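Local coordinates for protein epsin-1 (Saccharomyces cerevisiae, PDB 5LOZ) that binds phosphoinositide-enriched membranes, ubiquitin and clathrin as an endocytic adaptor and is required for endocytosis, the lipid binding probably being the work of this ENTH domain, at residues D47-D52 / W57-K62; T91-R96 / V111-L116; I27-K32 / F40-M45; D68-I71 / N77-L80. All blocks are in the same frame, centred on the assembly; numbering follows the deposited sequence.

Interaction 1: residues D47-D52 / W57-K62; sequences DKRLND and WRHIAK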
loop_
_atom_site.group_PDB
_atom_site.type_symbol
_atom_site.label_atom_id
_atom_site.label_comp_id
_atom_site.label_asym_id
_atom_site.label_seq_id
_atom_site.Cartn_x
_atom_site.Cartn_y
_atom_site.Cartn_z
ATOM N N ASP A 47 -1.464 2.454 7.339
ATOM C CA ASP A 47 -0.986 3.736 7.806
ATOM C C ASP A 47 0.162 3.608 8.814
ATOM O O ASP A 47 1.145 4.337 8.727
ATOM C CB ASP A 47 -2.120 4.574 8.438
ATOM C CG ASP A 47 -1.681 6.038 8.736
ATOM O OD1 ASP A 47 -0.982 6.678 7.887
ATOM O OD2 ASP A 47 -2.064 6.549 9.805
ATOM N N LYS A 48 0.012 2.700 9.774
ATOM C CA LYS A 48 1.098 2.382 10.700
ATOM C C LYS A 48 2.380 1.944 9.998
ATOM O O LYS A 48 3.447 2.371 10.363
ATOM C CB LYS A 48 0.670 1.316 11.718
ATOM C CG LYS A 48 -0.307 1.852 12.768
ATOM C CD LYS A 48 -1.077 0.746 13.437
ATOM C CE LYS A 48 -1.967 1.296 14.552
ATOM N NZ LYS A 48 -3.013 0.291 14.888
ATOM N N ARG A 49 2.266 1.080 9.011
ATOM C CA ARG A 49 3.441 0.537 8.330
ATOM C C ARG A 49 4.195 1.661 7.586
ATOM O O ARG A 49 5.411 1.747 7.635
ATOM C CB ARG A 49 3.049 -0.578 7.349
ATOM C CG ARG A 49 2.554 -1.861 7.948
ATOM C CD ARG A 49 3.597 -2.551 8.765
ATOM N NE ARG A 49 3.401 -3.978 8.861
ATOM C CZ ARG A 49 3.815 -4.760 9.844
ATOM N NH1 ARG A 49 4.420 -4.264 10.911
ATOM N NH2 ARG A 49 3.593 -6.062 9.764
ATOM N N LEU A 50 3.427 2.526 6.915
ATOM C CA LEU A 50 3.953 3.677 6.168
ATOM C C LEU A 50 4.749 4.629 7.032
ATOM O O LEU A 50 5.654 5.304 6.564
ATOM C CB LEU A 50 2.777 4.472 5.560
ATOM C CG LEU A 50 2.546 4.572 4.068
ATOM C CD1 LEU A 50 3.305 3.559 3.328
ATOM C CD2 LEU A 50 0.973 4.640 3.713
ATOM N N ASN A 51 4.373 4.694 8.296
ATOM C CA ASN A 51 4.966 5.589 9.254
ATOM C C ASN A 51 6.125 4.986 10.021
ATOM O O ASN A 51 6.702 5.633 10.881
ATOM C CB ASN A 51 3.896 6.117 10.234
ATOM C CG ASN A 51 3.083 7.274 9.650
ATOM O OD1 ASN A 51 3.531 8.415 9.653
ATOM N ND2 ASN A 51 1.893 6.970 9.130
ATOM N N ASP A 52 6.534 3.778 9.651
ATOM C CA ASP A 52 7.655 3.117 10.324
ATOM C C ASP A 52 9.018 3.746 10.039
ATOM O O ASP A 52 9.207 4.474 9.065
ATOM C CB ASP A 52 7.711 1.650 9.957
ATOM C CG ASP A 52 7.700 0.751 11.166
ATOM O OD1 ASP A 52 8.472 1.055 12.129
ATOM O OD2 ASP A 52 6.917 -0.248 11.137
ATOM N N TRP A 57 12.231 -0.227 6.441
ATOM C CA TRP A 57 11.805 0.250 5.153
ATOM C C TRP A 57 10.970 -0.781 4.375
ATOM O O TRP A 57 10.188 -0.388 3.484
ATOM C CB TRP A 57 13.003 0.692 4.308
ATOM C CG TRP A 57 13.969 -0.403 3.908
ATOM C CD1 TRP A 57 15.088 -0.782 4.588
ATOM C CD2 TRP A 57 13.894 -1.246 2.762
ATOM N NE1 TRP A 57 15.709 -1.808 3.931
ATOM C CE2 TRP A 57 14.995 -2.123 2.814
ATOM C CE3 TRP A 57 13.005 -1.359 1.687
ATOM C CZ2 TRP A 57 15.223 -3.092 1.836
ATOM C CZ3 TRP A 57 13.244 -2.301 0.729
ATOM C CH2 TRP A 57 14.337 -3.156 0.803
ATOM N N ARG A 58 11.144 -2.082 4.657
ATOM C CA ARG A 58 10.331 -3.120 3.984
ATOM C C ARG A 58 8.860 -3.016 4.366
ATOM O O ARG A 58 7.992 -3.262 3.528
ATOM C CB ARG A 58 10.872 -4.535 4.185
ATOM C CG ARG A 58 12.217 -4.790 3.545
ATOM C CD ARG A 58 12.828 -6.090 4.031
ATOM N NE ARG A 58 14.109 -6.320 3.330
ATOM C CZ ARG A 58 15.287 -5.820 3.730
ATOM N NH1 ARG A 58 15.342 -5.062 4.803
ATOM N NH2 ARG A 58 16.386 -6.031 3.024
ATOM N N HIS A 59 8.569 -2.572 5.587
ATOM C CA HIS A 59 7.224 -2.331 5.991
ATOM C C HIS A 59 6.595 -1.282 5.092
ATOM O O HIS A 59 5.467 -1.439 4.632
ATOM C CB HIS A 59 7.144 -1.833 7.442
ATOM C CG HIS A 59 7.365 -2.880 8.479
ATOM N ND1 HIS A 59 7.623 -2.562 9.799
ATOM C CD2 HIS A 59 7.444 -4.227 8.393
ATOM C CE1 HIS A 59 7.803 -3.677 10.482
ATOM N NE2 HIS A 59 7.697 -4.700 9.659
ATOM N N ILE A 60 7.354 -0.226 4.853
ATOM C CA ILE A 60 6.930 0.924 4.039
ATOM C C ILE A 60 6.756 0.539 2.579
ATOM O O ILE A 60 5.689 0.763 2.015
ATOM C CB ILE A 60 7.966 2.099 4.132
ATOM C CG1 ILE A 60 8.258 2.430 5.617
ATOM C CG2 ILE A 60 7.479 3.283 3.377
ATOM C CD1 ILE A 60 9.165 3.661 5.835
ATOM N N ALA A 61 7.784 -0.066 1.979
ATOM C CA ALA A 61 7.708 -0.531 0.609
ATOM C C ALA A 61 6.483 -1.410 0.375
ATOM O O ALA A 61 5.755 -1.200 -0.596
ATOM C CB ALA A 61 8.981 -1.278 0.230
ATOM N N LYS A 62 6.260 -2.398 1.243
ATOM C CA LYS A 62 5.209 -3.382 1.009
ATOM C C LYS A 62 3.799 -2.757 1.205
ATOM O O LYS A 62 2.875 -3.076 0.468
ATOM C CB LYS A 62 5.405 -4.593 1.896
ATOM C CG LYS A 62 6.701 -5.332 1.622
ATOM C CD LYS A 62 6.956 -6.413 2.632
ATOM C CE LYS A 62 6.210 -7.701 2.300
ATOM N NZ LYS A 62 6.568 -8.802 3.252
#

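Interaction 2: residues T91-R96 / V111-L116; sequences TLKEFR and VKAKEL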
loop_
_atom_site.group_PDB
_atom_site.type_symbol
_atom_site.label_atom_id
_atom_site.label_comp_id
_atom_site.label_asym_id
_atom_site.label_seq_id
_atom_site.Cartn_x
_atom_site.Cartn_y
_atom_site.Cartn_z
ATOM N N THR A 91 5.507 12.399 1.053
ATOM C CA THR A 91 6.821 12.607 1.683
ATOM C C THR A 91 7.770 11.446 1.383
ATOM O O THR A 91 9.003 11.630 1.351
ATOM C CB THR A 91 6.771 12.888 3.187
ATOM O OG1 THR A 91 6.354 11.725 3.911
ATOM C CG2 THR A 91 5.845 14.031 3.476
ATOM N N LEU A 92 7.204 10.286 1.058
ATOM C CA LEU A 92 7.991 9.064 0.870
ATOM C C LEU A 92 8.633 9.040 -0.514
ATOM O O LEU A 92 9.475 8.216 -0.797
ATOM C CB LEU A 92 7.144 7.826 1.175
ATOM C CG LEU A 92 6.857 7.526 2.665
ATOM C CD1 LEU A 92 5.818 6.417 2.785
ATOM C CD2 LEU A 92 8.131 7.105 3.412
ATOM N N LYS A 93 8.220 9.963 -1.379
ATOM C CA LYS A 93 8.843 10.130 -2.677
ATOM C C LYS A 93 10.341 10.472 -2.509
ATOM O O LYS A 93 11.133 10.247 -3.404
ATOM C CB LYS A 93 8.162 11.253 -3.440
ATOM C CG LYS A 93 6.738 10.923 -3.843
ATOM C CD LYS A 93 6.003 12.112 -4.415
ATOM C CE LYS A 93 6.688 12.629 -5.619
ATOM N NZ LYS A 93 5.862 13.665 -6.349
ATOM N N GLU A 94 10.684 11.008 -1.334
ATOM C CA GLU A 94 12.029 11.408 -0.993
ATOM C C GLU A 94 12.663 10.630 0.158
ATOM O O GLU A 94 13.722 11.024 0.634
ATOM C CB GLU A 94 12.076 12.924 -0.721
ATOM C CG GLU A 94 12.083 13.807 -1.956
ATOM C CD GLU A 94 13.175 13.421 -2.976
ATOM O OE1 GLU A 94 12.854 13.207 -4.166
ATOM O OE2 GLU A 94 14.353 13.310 -2.577
ATOM N N PHE A 95 12.038 9.509 0.560
ATOM C CA PHE A 95 12.565 8.638 1.585
ATOM C C PHE A 95 13.978 8.191 1.203
ATOM O O PHE A 95 14.280 7.905 0.047
ATOM C CB PHE A 95 11.665 7.407 1.763
ATOM C CG PHE A 95 12.180 6.388 2.721
ATOM C CD1 PHE A 95 11.924 6.490 4.079
ATOM C CD2 PHE A 95 12.894 5.281 2.267
ATOM C CE1 PHE A 95 12.412 5.553 4.965
ATOM C CE2 PHE A 95 13.348 4.328 3.154
ATOM C CZ PHE A 95 13.102 4.434 4.496
ATOM N N ARG A 96 14.847 8.067 2.184
ATOM C CA ARG A 96 16.231 7.641 1.909
ATOM C C ARG A 96 16.683 6.598 2.923
ATOM O O ARG A 96 16.375 6.674 4.103
ATOM C CB ARG A 96 17.208 8.844 1.960
ATOM C CG ARG A 96 16.750 10.039 1.119
ATOM C CD ARG A 96 17.874 11.094 0.998
ATOM N NE ARG A 96 19.046 10.545 0.315
ATOM C CZ ARG A 96 19.180 10.485 -1.000
ATOM N NH1 ARG A 96 18.233 10.985 -1.791
ATOM N NH2 ARG A 96 20.254 9.918 -1.537
ATOM N N VAL A 111 10.479 4.968 -5.579
ATOM C CA VAL A 111 9.798 4.604 -6.829
ATOM C C VAL A 111 8.309 4.223 -6.604
ATOM O O VAL A 111 7.407 4.717 -7.297
ATOM C CB VAL A 111 10.533 3.533 -7.591
ATOM C CG1 VAL A 111 9.691 3.043 -8.756
ATOM C CG2 VAL A 111 11.857 4.096 -8.125
ATOM N N LYS A 112 8.059 3.394 -5.618
ATOM C CA LYS A 112 6.664 3.036 -5.273
ATOM C C LYS A 112 5.783 4.238 -4.875
ATOM O O LYS A 112 4.624 4.349 -5.311
ATOM C CB LYS A 112 6.663 1.947 -4.207
ATOM C CG LYS A 112 7.112 0.595 -4.764
ATOM C CD LYS A 112 7.282 -0.431 -3.683
ATOM C CE LYS A 112 7.842 -1.749 -4.240
ATOM N NZ LYS A 112 6.939 -2.348 -5.256
ATOM N N ALA A 113 6.339 5.143 -4.068
ATOM C CA ALA A 113 5.631 6.368 -3.677
ATOM C C ALA A 113 5.405 7.222 -4.930
ATOM O O ALA A 113 4.295 7.737 -5.140
ATOM C CB ALA A 113 6.388 7.139 -2.609
ATOM N N LYS A 114 6.418 7.358 -5.776
ATOM C CA LYS A 114 6.310 8.235 -6.967
ATOM C C LYS A 114 5.286 7.645 -7.945
ATOM O O LYS A 114 4.521 8.404 -8.562
ATOM C CB LYS A 114 7.642 8.411 -7.654
ATOM C CG LYS A 114 8.634 9.294 -6.897
ATOM C CD LYS A 114 9.976 9.294 -7.562
ATOM C CE LYS A 114 11.092 9.777 -6.635
ATOM N NZ LYS A 114 12.471 9.865 -7.307
ATOM N N GLU A 115 5.245 6.309 -8.091
ATOM C CA GLU A 115 4.245 5.669 -8.931
ATOM C C GLU A 115 2.848 5.909 -8.422
ATOM O O GLU A 115 1.917 6.228 -9.190
ATOM C CB GLU A 115 4.500 4.154 -9.036
ATOM C CG GLU A 115 5.683 3.804 -9.894
ATOM C CD GLU A 115 5.969 2.311 -9.921
ATOM O OE1 GLU A 115 5.734 1.617 -8.881
ATOM O OE2 GLU A 115 6.441 1.839 -10.972
ATOM N N LEU A 116 2.679 5.784 -7.123
ATOM C CA LEU A 116 1.337 5.893 -6.513
ATOM C C LEU A 116 0.785 7.306 -6.661
ATOM O O LEU A 116 -0.359 7.483 -7.110
ATOM C CB LEU A 116 1.388 5.431 -5.066
ATOM C CG LEU A 116 0.169 5.377 -4.191
ATOM C CD1 LEU A 116 -1.007 4.655 -4.858
ATOM C CD2 LEU A 116 0.641 4.701 -2.848
#

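Interaction 3: residues I27-K32 / F40-M45; sequences IELAEK and FEIMDM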
loop_
_atom_site.group_PDB
_atom_site.type_symbol
_atom_site.label_atom_id
_atom_site.label_comp_id
_atom_site.label_asym_id
_atom_site.label_seq_id
_atom_site.Cartn_x
_atom_site.Cartn_y
_atom_site.Cartn_z
ATOM N N ILE A 27 -4.735 -10.122 -3.614
ATOM C CA ILE A 27 -6.076 -10.446 -4.073
ATOM C C ILE A 27 -7.032 -10.480 -2.900
ATOM O O ILE A 27 -8.130 -9.890 -2.952
ATOM C CB ILE A 27 -6.088 -11.796 -4.841
ATOM C CG1 ILE A 27 -5.425 -11.637 -6.207
ATOM C CG2 ILE A 27 -7.535 -12.366 -4.986
ATOM C CD1 ILE A 27 -5.025 -12.917 -6.776
ATOM N N GLU A 28 -6.612 -11.130 -1.810
ATOM C CA GLU A 28 -7.456 -11.195 -0.636
ATOM C C GLU A 28 -7.667 -9.814 0.003
ATOM O O GLU A 28 -8.742 -9.523 0.465
ATOM C CB GLU A 28 -6.876 -12.199 0.375
ATOM C CG GLU A 28 -7.912 -12.694 1.354
ATOM C CD GLU A 28 -7.449 -13.868 2.220
ATOM O OE1 GLU A 28 -8.147 -14.138 3.239
ATOM O OE2 GLU A 28 -6.409 -14.500 1.889
ATOM N N LEU A 29 -6.631 -8.961 0.043
ATOM C CA LEU A 29 -6.770 -7.608 0.620
ATOM C C LEU A 29 -7.711 -6.729 -0.223
ATOM O O LEU A 29 -8.521 -5.974 0.313
ATOM C CB LEU A 29 -5.386 -6.944 0.776
ATOM C CG LEU A 29 -4.517 -7.497 1.913
ATOM C CD1 LEU A 29 -3.098 -6.980 1.834
ATOM C CD2 LEU A 29 -5.120 -7.153 3.310
ATOM N N ALA A 30 -7.660 -6.889 -1.550
ATOM C CA ALA A 30 -8.542 -6.142 -2.426
ATOM C C ALA A 30 -9.988 -6.588 -2.267
ATOM O O ALA A 30 -10.893 -5.746 -2.208
ATOM C CB ALA A 30 -8.066 -6.182 -3.874
ATOM N N GLU A 31 -10.214 -7.890 -2.093
ATOM C CA GLU A 31 -11.563 -8.416 -1.871
ATOM C C GLU A 31 -12.097 -7.940 -0.536
ATOM O O GLU A 31 -13.224 -7.444 -0.424
ATOM C CB GLU A 31 -11.570 -9.954 -1.953
ATOM C CG GLU A 31 -11.456 -10.503 -3.373
ATOM C CD GLU A 31 -12.654 -10.098 -4.284
ATOM O OE1 GLU A 31 -13.750 -9.815 -3.751
ATOM O OE2 GLU A 31 -12.493 -10.099 -5.528
ATOM N N LYS A 32 -11.251 -7.999 0.470
ATOM C CA LYS A 32 -11.645 -7.559 1.812
ATOM C C LYS A 32 -11.923 -6.073 1.942
ATOM O O LYS A 32 -12.739 -5.671 2.782
ATOM C CB LYS A 32 -10.654 -8.062 2.846
ATOM C CG LYS A 32 -10.775 -9.561 3.098
ATOM C CD LYS A 32 -9.902 -10.063 4.258
ATOM C CE LYS A 32 -10.149 -11.568 4.485
ATOM N NZ LYS A 32 -9.780 -12.009 5.877
ATOM N N PHE A 40 -11.350 -0.622 7.333
ATOM C CA PHE A 40 -10.737 0.191 8.375
ATOM C C PHE A 40 -9.512 -0.499 8.994
ATOM O O PHE A 40 -8.503 0.159 9.268
ATOM C CB PHE A 40 -11.764 0.573 9.451
ATOM C CG PHE A 40 -12.806 1.575 8.973
ATOM C CD1 PHE A 40 -12.492 2.918 8.861
ATOM C CD2 PHE A 40 -14.069 1.165 8.605
ATOM C CE1 PHE A 40 -13.438 3.835 8.428
ATOM C CE2 PHE A 40 -15.016 2.063 8.173
ATOM C CZ PHE A 40 -14.703 3.404 8.090
ATOM N N GLU A 41 -9.600 -1.792 9.247
ATOM C CA GLU A 41 -8.444 -2.510 9.834
ATOM C C GLU A 41 -7.263 -2.552 8.855
ATOM O O GLU A 41 -6.143 -2.328 9.235
ATOM C CB GLU A 41 -8.819 -3.914 10.254
ATOM C CG GLU A 41 -9.837 -3.910 11.411
ATOM C CD GLU A 41 -10.336 -5.285 11.745
ATOM O OE1 GLU A 41 -9.964 -6.228 11.018
ATOM O OE2 GLU A 41 -11.103 -5.424 12.721
ATOM N N ILE A 42 -7.556 -2.828 7.585
ATOM C CA ILE A 42 -6.565 -2.747 6.513
ATOM C C ILE A 42 -5.915 -1.349 6.409
ATOM O O ILE A 42 -4.704 -1.222 6.500
ATOM C CB ILE A 42 -7.134 -3.195 5.159
ATOM C CG1 ILE A 42 -7.521 -4.687 5.196
ATOM C CG2 ILE A 42 -6.064 -3.003 4.015
ATOM C CD1 ILE A 42 -8.341 -5.208 4.062
ATOM N N MET A 43 -6.732 -0.295 6.287
ATOM C CA MET A 43 -6.175 1.030 6.088
ATOM C C MET A 43 -5.389 1.515 7.293
ATOM O O MET A 43 -4.343 2.122 7.136
ATOM C CB MET A 43 -7.238 2.069 5.655
ATOM C CG MET A 43 -7.945 1.740 4.340
ATOM S SD MET A 43 -6.919 0.885 3.095
ATOM C CE MET A 43 -6.012 2.254 2.456
ATOM N N ASP A 44 -5.872 1.219 8.499
ATOM C CA ASP A 44 -5.163 1.627 9.717
ATOM C C ASP A 44 -3.783 0.950 9.891
ATOM O O ASP A 44 -2.821 1.627 10.294
ATOM C CB ASP A 44 -5.990 1.396 10.962
ATOM C CG ASP A 44 -5.299 1.947 12.218
ATOM O OD1 ASP A 44 -5.198 3.191 12.350
ATOM O OD2 ASP A 44 -4.829 1.128 13.038
ATOM N N MET A 45 -3.706 -0.352 9.605
ATOM C CA MET A 45 -2.414 -1.067 9.664
ATOM C C MET A 45 -1.463 -0.545 8.572
ATOM O O MET A 45 -0.302 -0.335 8.809
ATOM C CB MET A 45 -2.623 -2.575 9.503
ATOM C CG MET A 45 -1.299 -3.400 9.587
ATOM S SD MET A 45 -0.325 -3.139 11.140
ATOM C CE MET A 45 -1.657 -3.046 12.276
#

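Interaction 4: residues D68-I71 / N77-L80; sequences DYLI and NCVL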
loop_
_atom_site.group_PDB
_atom_site.type_symbol
_atom_site.label_atom_id
_atom_site.label_comp_id
_atom_site.label_asym_id
_atom_site.label_seq_id
_atom_site.Cartn_x
_atom_site.Cartn_y
_atom_site.Cartn_z
ATOM N N ASP A 68 -1.086 0.427 -3.817
ATOM C CA ASP A 68 -1.149 0.492 -5.272
ATOM C C ASP A 68 -2.179 -0.508 -5.801
ATOM O O ASP A 68 -3.011 -0.136 -6.664
ATOM C CB ASP A 68 0.230 0.279 -5.874
ATOM C CG ASP A 68 0.182 0.005 -7.357
ATOM O OD1 ASP A 68 0.025 0.990 -8.082
ATOM O OD2 ASP A 68 0.208 -1.195 -7.772
ATOM N N TYR A 69 -2.133 -1.752 -5.317
ATOM C CA TYR A 69 -3.049 -2.786 -5.756
ATOM C C TYR A 69 -4.500 -2.425 -5.374
ATOM O O TYR A 69 -5.440 -2.648 -6.139
ATOM C CB TYR A 69 -2.696 -4.124 -5.162
ATOM C CG TYR A 69 -3.299 -5.299 -5.892
ATOM C CD1 TYR A 69 -2.680 -5.834 -7.007
ATOM C CD2 TYR A 69 -4.482 -5.880 -5.471
ATOM C CE1 TYR A 69 -3.202 -6.916 -7.683
ATOM C CE2 TYR A 69 -5.026 -6.979 -6.148
ATOM C CZ TYR A 69 -4.375 -7.488 -7.264
ATOM O OH TYR A 69 -4.834 -8.566 -7.992
ATOM N N LEU A 70 -4.660 -1.858 -4.183
ATOM C CA LEU A 70 -5.953 -1.537 -3.653
ATOM C C LEU A 70 -6.664 -0.459 -4.475
ATOM O O LEU A 70 -7.874 -0.529 -4.663
ATOM C CB LEU A 70 -5.838 -1.070 -2.201
ATOM C CG LEU A 70 -5.622 -2.111 -1.110
ATOM C CD1 LEU A 70 -5.654 -1.501 0.292
ATOM C CD2 LEU A 70 -6.678 -3.223 -1.243
ATOM N N ILE A 71 -5.935 0.559 -4.907
ATOM C CA ILE A 71 -6.554 1.635 -5.687
ATOM C C ILE A 71 -6.835 1.173 -7.117
ATOM O O ILE A 71 -7.684 1.730 -7.790
ATOM C CB ILE A 71 -5.773 2.987 -5.644
ATOM C CG1 ILE A 71 -4.460 2.923 -6.423
ATOM C CG2 ILE A 71 -5.560 3.470 -4.172
ATOM C CD1 ILE A 71 -3.828 4.273 -6.692
ATOM N N ASN A 77 -13.321 3.317 -1.816
ATOM C CA ASN A 77 -12.936 3.853 -0.528
ATOM C C ASN A 77 -11.421 3.869 -0.318
ATOM O O ASN A 77 -10.904 4.730 0.392
ATOM C CB ASN A 77 -13.619 3.083 0.592
ATOM C CG ASN A 77 -15.093 3.448 0.710
ATOM O OD1 ASN A 77 -15.461 4.603 0.532
ATOM N ND2 ASN A 77 -15.936 2.461 0.995
ATOM N N CYS A 78 -10.715 2.935 -0.970
ATOM C CA CYS A 78 -9.254 2.973 -0.956
ATOM C C CYS A 78 -8.681 4.229 -1.638
ATOM O O CYS A 78 -7.696 4.809 -1.169
ATOM C CB CYS A 78 -8.697 1.720 -1.589
ATOM S SG CYS A 78 -9.241 0.242 -0.717
ATOM N N VAL A 79 -9.295 4.644 -2.745
ATOM C CA VAL A 79 -8.868 5.841 -3.420
ATOM C C VAL A 79 -9.135 7.019 -2.511
ATOM O O VAL A 79 -8.254 7.863 -2.303
ATOM C CB VAL A 79 -9.520 6.051 -4.760
ATOM C CG1 VAL A 79 -9.038 7.388 -5.383
ATOM C CG2 VAL A 79 -9.221 4.848 -5.695
ATOM N N LEU A 80 -10.341 7.073 -1.945
ATOM C CA LEU A 80 -10.714 8.150 -1.002
ATOM C C LEU A 80 -9.704 8.282 0.116
ATOM O O LEU A 80 -9.244 9.389 0.412
ATOM C CB LEU A 80 -12.110 7.918 -0.395
ATOM C CG LEU A 80 -13.323 8.555 -1.085
ATOM C CD1 LEU A 80 -13.089 8.831 -2.572
ATOM C CD2 LEU A 80 -14.602 7.694 -0.835
#

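Interaction 1: residues D47-D52 / W57-K62
Leu50 at the C-terminal end of helix 36-50 comes close to Ile60 near the start of helix 57-73, their CA atoms 4.6 Å apart, and Arg49 and His59 are next, at 5.3 Å between CA atoms. Arg49 and Asp52 both grip the imidazole of His59, whose ring also meets that of Tyr56. The Arg49 guanidinium lies nearly flat over one ring face, planes 19° apart and centres 4.0 Å apart, with NH1 offset toward the rim; a bend at chi2 (-64°) folds the arginine chain over the ring, and its CD makes a CH-pi contact with the same ring. At the ring edge, His59 ND1 donates a hydrogen bond to Asp52 OD2 of 2.8 Å and 151°, reaching the carboxylate from well above its plane. Beside these polar groups Ile60 packs against the end of helix 36-50: CD1 sits 3.3 Å from Asp52 O, and CG2 meets Leu50 CD1. Arg49 is held from outside as well, NE bonding to Thr14 OG1 and NH2 to Arg11 O, so the stacking group is fixed in rotation. The turn between consecutive helices is thus bridged by a His-carboxylate hydrogen bond, and carboxylate and guanidinium probably exert opposing influences on the histidine's ionisation.

Interaction 2: residues T91-R96 / V111-L116
Ala113 CB presses against the backbone between Leu92 and Lys93, 3.6 Å from Leu92 C and 3.6 Å from Lys93 N, while Leu92 CB reaches the same methyl at 3.9 Å. Because residue 113 presents only a methyl group, the chain just after helix 86-91 comes close: the CA atoms of Lys93 and Ala113 are 5.0 Å apart. One residue on, the aliphatic parts of two lysines meet, Lys93 CG lying 3.9 Å from Lys114 CG. Lys114 is extended beyond CG and runs past the backbone, bringing its CE to 3.3 Å from Lys93 O. Lys93 instead turns at chi3 (60°), which leaves its CE still near Lys114 CG. Farther out, the Leu92 side chain packs on Ile60 of helix 57-73 and on Val109 of helix 106-121, and Phe95 O accepts a hydrogen bond from Arg110 NH1. The contact thus packs the chain after helix 86-91 onto helix 106-121 within the alpha-alpha superhelix of the ENTH domain. It is van der Waals packing at heart, an alanine methyl against backbone, flanked by lysine methylenes; Glu94 OE1, 4.6 Å from Lys114 NZ, is too far for a salt bridge but may weakly offset its charge.

Interaction 3: residues I27-K32 / F40-M45
Ile42 CD1 is the tip that carries this contact between the successive helices 23-32 and 36-50 of the ENTH alpha-alpha superhelix, meeting Leu29 CD2 at 3.8 Å and the backbone oxygen Leu29 O at 3.8 Å. The helices themselves stay well apart here, with 7.6 Å between the CA atoms of Leu29 and Ile42, and the isoleucine bridges the gap: its chain runs out from helix 36-50 with CG1 anti to the carbonyl carbon (chi1 -64°) and CD1 carried on at chi2 168°. The leucine branch crosses it at a slant, CD2 also lying 3.9 Å from Ile42 CG1. This is the close, buried half, and neighbouring helices fill in around it, Leu29 packing on Leu9 of helix 5-13 and Val66 of helix 57-73, Ile42 on Thr6. Toward the partly exposed half the contact thins. Lys32 contributes its CB, 3.9 Å from Ile42 CD1, and then its extended chain takes the amine away from helix 36-50, toward a long salt bridge with Glu28 OE1 on its own helix and a weak hydrogen bond to Thr6 OG1. Chemically the contact is dispersion between branched aliphatic tips, while the lysine lends it only a methylene and spends its charge elsewhere, near the N-terminal helix.

Interaction 4: residues D68-I71 / N77-L80
In the alpha-alpha superhelix of the ENTH domain, helix 57-73 is followed after a short turn by helix 76-84, and this contact closes the corner between them. Cys78 faces Leu70: its SG lies 3.9 Å from Leu70 CB and also approaches Leu70 CD1, while its CB rests 3.9 Å from the backbone oxygen Leu70 O. The thiol is swung to this place with SG anti to the carbonyl carbon (chi1 -59°), alongside the leucine chain. One residue further, Ile71 and Val79 bring the backbones to 5.3 Å between CA atoms, with Val79 CG2 set against Ile71 CB at 3.9 Å. The CG2 methyl of Ile71 reaches across to Cys78 O, also at 3.9 Å. Ile71 CG1 takes the position between backbone N and carbonyl carbon (chi1 71°), which leaves CG2 on the side of helix 76-84. All four residues are buried; their side chains are small or branched and their contacts apolar, consistent with the close approach. Around this corner, Leu70 and Cys78 turn toward helix 36-50, packing on Met43 and Leu46 and on Phe39 respectively, whereas Ile71 meets Leu116, Leu119 and Leu120 of helix 106-121, and Ile71 O accepts a hydrogen bond from Arg130 NH1 of helix 123-133.

Along the chain the contacts come in the order interaction 3, 1, 4, 2, each closing before the next opens, as expected of a superhelix built by neighbouring helices. Helix 36-50 serves interactions 3 and 1, whose centres are about 15 Å apart, and helix 57-73 serves 1 and 4, whose centres lie about 16 Å apart on opposite sides of the chain's centre. Interactions 3 and 4 are nearer, about 10 Å between centres, and touch where Leu70 CD2 packs on Ala30. Interaction 2 joins both ends of helix 57-73: Phe95 packs on Trp57 of interaction 1, and Leu116 lies beside Asp68 of interaction 4. That central helix thus unites the contacts into one compact ENTH core.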